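Local coordinates for protein carbonic anhydrase (Neosartorya fumigata, PDB 7COI) that probably catalyses the reversible hydration of carbon dioxide to hydrogencarbonate and a proton, as a zinc-dependent beta-class carbonic anhydrase, at residues A[114-119]-A[169-174]; A[141-146]-A[195-200]. All blocks are in the same frame, centred on the assembly; numbering follows the deposited sequence.

Contact 1: A[114-119]-A[169-174]; sequences ILWIGC and HVVICG. With ZN (zinc ion), chain F.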
# COMPACT_ATOMS: atom_id res chain seq x y z
N ILE A 114 -9.08 22.90 -9.56
CA ILE A 114 -8.99 22.56 -8.12
C ILE A 114 -8.89 21.03 -7.98
O ILE A 114 -9.74 20.32 -8.59
CB ILE A 114 -10.17 23.11 -7.30
CG1 ILE A 114 -10.26 24.65 -7.42
CG2 ILE A 114 -10.06 22.66 -5.85
CD1 ILE A 114 -11.49 25.26 -6.83
N LEU A 115 -7.90 20.58 -7.22
CA LEU A 115 -7.86 19.23 -6.62
C LEU A 115 -8.30 19.38 -5.18
O LEU A 115 -7.66 20.15 -4.43
CB LEU A 115 -6.46 18.59 -6.72
CG LEU A 115 -6.23 17.37 -5.80
CD1 LEU A 115 -7.20 16.24 -6.17
CD2 LEU A 115 -4.81 16.87 -5.90
N TRP A 116 -9.33 18.63 -4.78
CA TRP A 116 -9.83 18.59 -3.40
C TRP A 116 -9.45 17.24 -2.79
O TRP A 116 -9.77 16.22 -3.39
CB TRP A 116 -11.34 18.74 -3.43
CG TRP A 116 -12.05 18.64 -2.12
CD1 TRP A 116 -12.47 17.49 -1.49
CD2 TRP A 116 -12.49 19.72 -1.31
NE1 TRP A 116 -13.16 17.81 -0.36
CE2 TRP A 116 -13.21 19.17 -0.22
CE3 TRP A 116 -12.41 21.12 -1.43
CZ2 TRP A 116 -13.80 19.95 0.74
CZ3 TRP A 116 -12.99 21.89 -0.45
CH2 TRP A 116 -13.68 21.31 0.61
N ILE A 117 -8.76 17.27 -1.66
CA ILE A 117 -8.51 16.07 -0.83
C ILE A 117 -9.27 16.30 0.47
O ILE A 117 -8.94 17.25 1.22
CB ILE A 117 -7.01 15.80 -0.61
CG1 ILE A 117 -6.27 15.65 -1.94
CG2 ILE A 117 -6.88 14.57 0.28
CD1 ILE A 117 -4.77 15.69 -1.85
N GLY A 118 -10.33 15.53 0.67
CA GLY A 118 -11.13 15.65 1.89
C GLY A 118 -11.53 14.31 2.47
O GLY A 118 -11.07 13.24 2.03
N CYS A 119 -12.37 14.38 3.49
CA CYS A 119 -12.84 13.19 4.21
C CYS A 119 -14.00 12.56 3.44
O CYS A 119 -14.80 13.29 2.83
CB CYS A 119 -13.20 13.50 5.66
SG CYS A 119 -13.51 12.00 6.53
N HIS A 169 -4.78 24.78 -7.95
CA HIS A 169 -4.96 24.77 -6.49
C HIS A 169 -5.09 23.32 -6.02
O HIS A 169 -5.84 22.55 -6.67
CB HIS A 169 -6.22 25.52 -6.08
CG HIS A 169 -6.21 26.94 -6.53
ND1 HIS A 169 -5.57 27.91 -5.80
CD2 HIS A 169 -6.72 27.53 -7.64
CE1 HIS A 169 -5.71 29.06 -6.43
NE2 HIS A 169 -6.39 28.86 -7.57
N VAL A 170 -4.40 22.99 -4.94
CA VAL A 170 -4.65 21.74 -4.16
C VAL A 170 -5.18 22.15 -2.81
O VAL A 170 -4.51 22.91 -2.10
CB VAL A 170 -3.42 20.83 -4.04
CG1 VAL A 170 -3.82 19.53 -3.30
CG2 VAL A 170 -2.83 20.51 -5.41
N VAL A 171 -6.36 21.66 -2.45
CA VAL A 171 -7.01 21.96 -1.17
C VAL A 171 -7.06 20.67 -0.36
O VAL A 171 -7.56 19.67 -0.88
CB VAL A 171 -8.43 22.51 -1.42
CG1 VAL A 171 -9.16 22.75 -0.12
CG2 VAL A 171 -8.42 23.74 -2.31
N ILE A 172 -6.56 20.70 0.85
CA ILE A 172 -6.80 19.64 1.85
C ILE A 172 -7.82 20.21 2.80
O ILE A 172 -7.54 21.25 3.44
CB ILE A 172 -5.52 19.13 2.55
CG1 ILE A 172 -4.52 18.58 1.54
CG2 ILE A 172 -5.89 18.10 3.60
CD1 ILE A 172 -3.21 18.14 2.18
N CYS A 173 -8.95 19.54 2.92
CA CYS A 173 -10.07 19.97 3.77
C CYS A 173 -10.31 18.91 4.83
O CYS A 173 -10.73 17.80 4.48
CB CYS A 173 -11.31 20.24 2.92
SG CYS A 173 -12.66 20.90 3.92
N GLY A 174 -10.03 19.26 6.08
CA GLY A 174 -10.49 18.51 7.26
C GLY A 174 -11.84 19.02 7.72
O GLY A 174 -12.39 19.95 7.10
ZN ZN F . -13.92 12.75 8.71
O HOH W 1 -13.28 16.81 4.72
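Two neighbouring parallel strands at the heart of the beta-carbonic anhydrase sheet, 114-119 and 169-174, pair in register from Ile114 beside His169 to Ile117 beside Ile172, and Cys119 at the end of the first carries the zinc ion. Residues 115 and 117 do the bonding on one strand and 169, 171 and 173 on the other: Leu115 N donates to His169 O (2.9 Å), Val171 N to Leu115 O, Ile117 N to Val171 O and Cys173 N to Ile117 O, all close to straight. On one face the Trp116 indole, its CG anti to the backbone N (chi1 176°), reaches diagonally over its neighbour's strand. Cys173 CB sits over the six-membered ring as a CH-pi contact, 3.7 Å from the centroid and offset toward the rim, with its closest approach to Trp116 CZ2 at 3.3 Å; Cys173 SG meets the same ring obliquely. Val171 CG1 reaches Trp116 CE3 at 3.9 Å, while its other methyl, CG2, touches Ile114 CG2. Strand 137-142, helix 152-164 and strand 169-175 form a beta-alpha-beta crossover that passes over 114-119, the strand lying between them in the sheet; the helix packs on Leu115 and Ile117 on the other face. There Leu115 and Val170 run side by side, CD2 to CG1 3.8 Å. Past the last direct bond the strands separate, and a water bridges them, accepting from Cys119 N (2.9 Å) and donating to Cys173 O (2.7 Å). Cys119 SG binds the zinc ion at 2.3 Å; His175, the last residue of strand 169-175, and Cys178 are further ligands.

Contact 2: A[141-146]-A[195-200]; sequences RNIANV and PWLIPL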
# COMPACT_ATOMS: atom_id res chain seq x y z
N ARG A 141 -11.35 11.55 -1.72
CA ARG A 141 -11.93 11.50 -0.36
C ARG A 141 -11.60 10.15 0.26
O ARG A 141 -11.77 9.11 -0.42
CB ARG A 141 -13.44 11.76 -0.40
CG ARG A 141 -13.75 13.23 -0.67
CD ARG A 141 -15.18 13.45 -1.01
NE ARG A 141 -16.07 13.27 0.13
CZ ARG A 141 -17.40 13.32 0.05
NH1 ARG A 141 -18.00 13.50 -1.11
NH2 ARG A 141 -18.11 13.18 1.14
N ASN A 142 -11.05 10.17 1.47
CA ASN A 142 -10.60 8.97 2.19
C ASN A 142 -10.93 9.18 3.67
O ASN A 142 -11.46 10.28 4.04
CB ASN A 142 -9.13 8.64 1.89
CG ASN A 142 -8.17 9.66 2.47
OD1 ASN A 142 -8.54 10.40 3.38
ND2 ASN A 142 -6.94 9.70 1.95
N ILE A 143 -10.62 8.21 4.51
CA ILE A 143 -10.88 8.34 5.97
C ILE A 143 -9.98 9.44 6.57
O ILE A 143 -8.73 9.28 6.59
CB ILE A 143 -10.74 7.02 6.72
CG1 ILE A 143 -11.75 5.99 6.21
CG2 ILE A 143 -10.90 7.28 8.22
CD1 ILE A 143 -13.21 6.39 6.31
N ALA A 144 -10.60 10.52 7.03
CA ALA A 144 -9.95 11.64 7.75
C ALA A 144 -8.93 12.36 6.87
O ALA A 144 -8.01 13.00 7.43
CB ALA A 144 -9.27 11.12 9.00
N ASN A 145 -9.12 12.37 5.55
CA ASN A 145 -8.31 13.23 4.64
C ASN A 145 -6.82 13.04 5.00
O ASN A 145 -6.08 14.03 5.00
CB ASN A 145 -8.79 14.70 4.65
CG ASN A 145 -8.97 15.35 6.02
OD1 ASN A 145 -10.02 15.22 6.63
ND2 ASN A 145 -7.96 16.08 6.49
N VAL A 146 -6.37 11.80 5.19
CA VAL A 146 -4.98 11.48 5.62
C VAL A 146 -4.12 11.32 4.37
O VAL A 146 -4.52 10.63 3.42
CB VAL A 146 -4.92 10.22 6.50
CG1 VAL A 146 -3.49 9.80 6.82
CG2 VAL A 146 -5.69 10.45 7.78
N PRO A 195 -3.74 0.66 10.95
CA PRO A 195 -2.62 1.17 10.16
C PRO A 195 -2.97 2.48 9.45
O PRO A 195 -2.10 3.35 9.31
CB PRO A 195 -2.24 0.02 9.21
CG PRO A 195 -3.46 -0.90 9.22
CD PRO A 195 -4.10 -0.72 10.58
N TRP A 196 -4.19 2.57 8.95
CA TRP A 196 -4.64 3.77 8.21
C TRP A 196 -4.49 5.01 9.11
O TRP A 196 -4.07 6.08 8.61
CB TRP A 196 -6.08 3.62 7.70
CG TRP A 196 -6.46 4.86 6.97
CD1 TRP A 196 -7.19 5.93 7.42
CD2 TRP A 196 -6.00 5.22 5.65
NE1 TRP A 196 -7.24 6.89 6.47
CE2 TRP A 196 -6.48 6.52 5.40
CE3 TRP A 196 -5.21 4.58 4.70
CZ2 TRP A 196 -6.25 7.17 4.19
CZ3 TRP A 196 -4.94 5.25 3.51
CH2 TRP A 196 -5.46 6.52 3.28
N LEU A 197 -4.82 4.87 10.39
CA LEU A 197 -4.89 6.02 11.33
C LEU A 197 -3.53 6.32 11.96
O LEU A 197 -3.46 7.32 12.70
CB LEU A 197 -5.94 5.73 12.41
CG LEU A 197 -7.37 5.69 11.85
CD1 LEU A 197 -8.33 5.24 12.94
CD2 LEU A 197 -7.80 7.01 11.25
N ILE A 198 -2.48 5.57 11.66
CA ILE A 198 -1.17 5.77 12.34
C ILE A 198 -0.73 7.24 12.24
O ILE A 198 -0.23 7.76 13.25
CB ILE A 198 -0.10 4.80 11.80
CG1 ILE A 198 -0.31 3.40 12.34
CG2 ILE A 198 1.29 5.32 12.14
CD1 ILE A 198 0.51 2.34 11.59
N PRO A 199 -0.80 7.93 11.08
CA PRO A 199 -0.34 9.32 11.01
C PRO A 199 -1.00 10.27 12.02
O PRO A 199 -0.33 11.18 12.51
CB PRO A 199 -0.67 9.74 9.57
CG PRO A 199 -0.57 8.43 8.79
CD PRO A 199 -1.18 7.43 9.74
N LEU A 200 -2.28 10.03 12.30
CA LEU A 200 -3.04 10.79 13.30
C LEU A 200 -2.51 10.46 14.70
O LEU A 200 -2.35 11.40 15.48
CB LEU A 200 -4.52 10.49 13.15
CG LEU A 200 -5.19 11.13 11.94
CD1 LEU A 200 -6.55 10.50 11.70
CD2 LEU A 200 -5.36 12.62 12.16
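Trp196 NE1 donates to Ile143 O at 2.8 Å, an almost straight bond (177°) with the oxygen lying in the plane of the indole. Ile143 CB approaches Trp196 NE1 from well out of the ring plane, at 3.5 Å. Further round the rim Asn142 ND2 comes to 3.4 Å from Trp196 CZ2, also near the ring plane, with the amide turned 76° to the indole. Val146 and the indole point past one another, Val146 CB 4.1 Å from Trp196 CZ2, and the valine spreads its methyls over the helix: CG1 against Pro199 CG (3.8 Å), CG2 against Leu200 CD1. That leucine methyl also receives Ala144 CB at 3.9 Å, so it bridges two residues of the turn. The contact joins the end of strand 137-142, outermost in the sheet of this chain, and the tight turn that leaves it, to helix 193-206, whose Pro199 lies at a kink in the helix. Ala144 and Asn145 adopt left-handed backbone angles, which turns the chain so that the Val146 backbone comes within reach of the Asn142 amide. The Asn142 amide ties this turn from within: OD1 accepts from Val146 N (3.2 Å) and ND2 donates to Val146 O (3.0 Å), both bonds bent. Its chi1 of 69° sets the amide between the backbone N and carbonyl carbon, where it can span the turn. Farther out, His148 bonds through NE2 to Trp196 O and its ring meets the indole at a steep tilt, while Ala183 and Ala184 of helix 179-185 back Leu197 and Leu200. Phe138 and Ala156 of the second subunit pack on Ile143 and Trp196.

How the contacts relate
Contacts 1 and 2 have centres about 14 Å apart and meet where strands 114-119 and 137-142 lie side by side in the sheet. The Gly118 O to Asn142 N distance of 3.1 Å and the Cys119 O to Arg141 NE distance of 3.0 Å probably mark hydrogen bonds between them. Cys119 SG, the zinc ligand of contact 1, packs 3.3 Å from Ala144 N, and the Ala144 side chain lies about 5 Å from the zinc ion. The turn held against helix 193-206 by contact 2 thus borders the metal site that the central strands of contact 1 help to build. Both contacts also touch the second subunit.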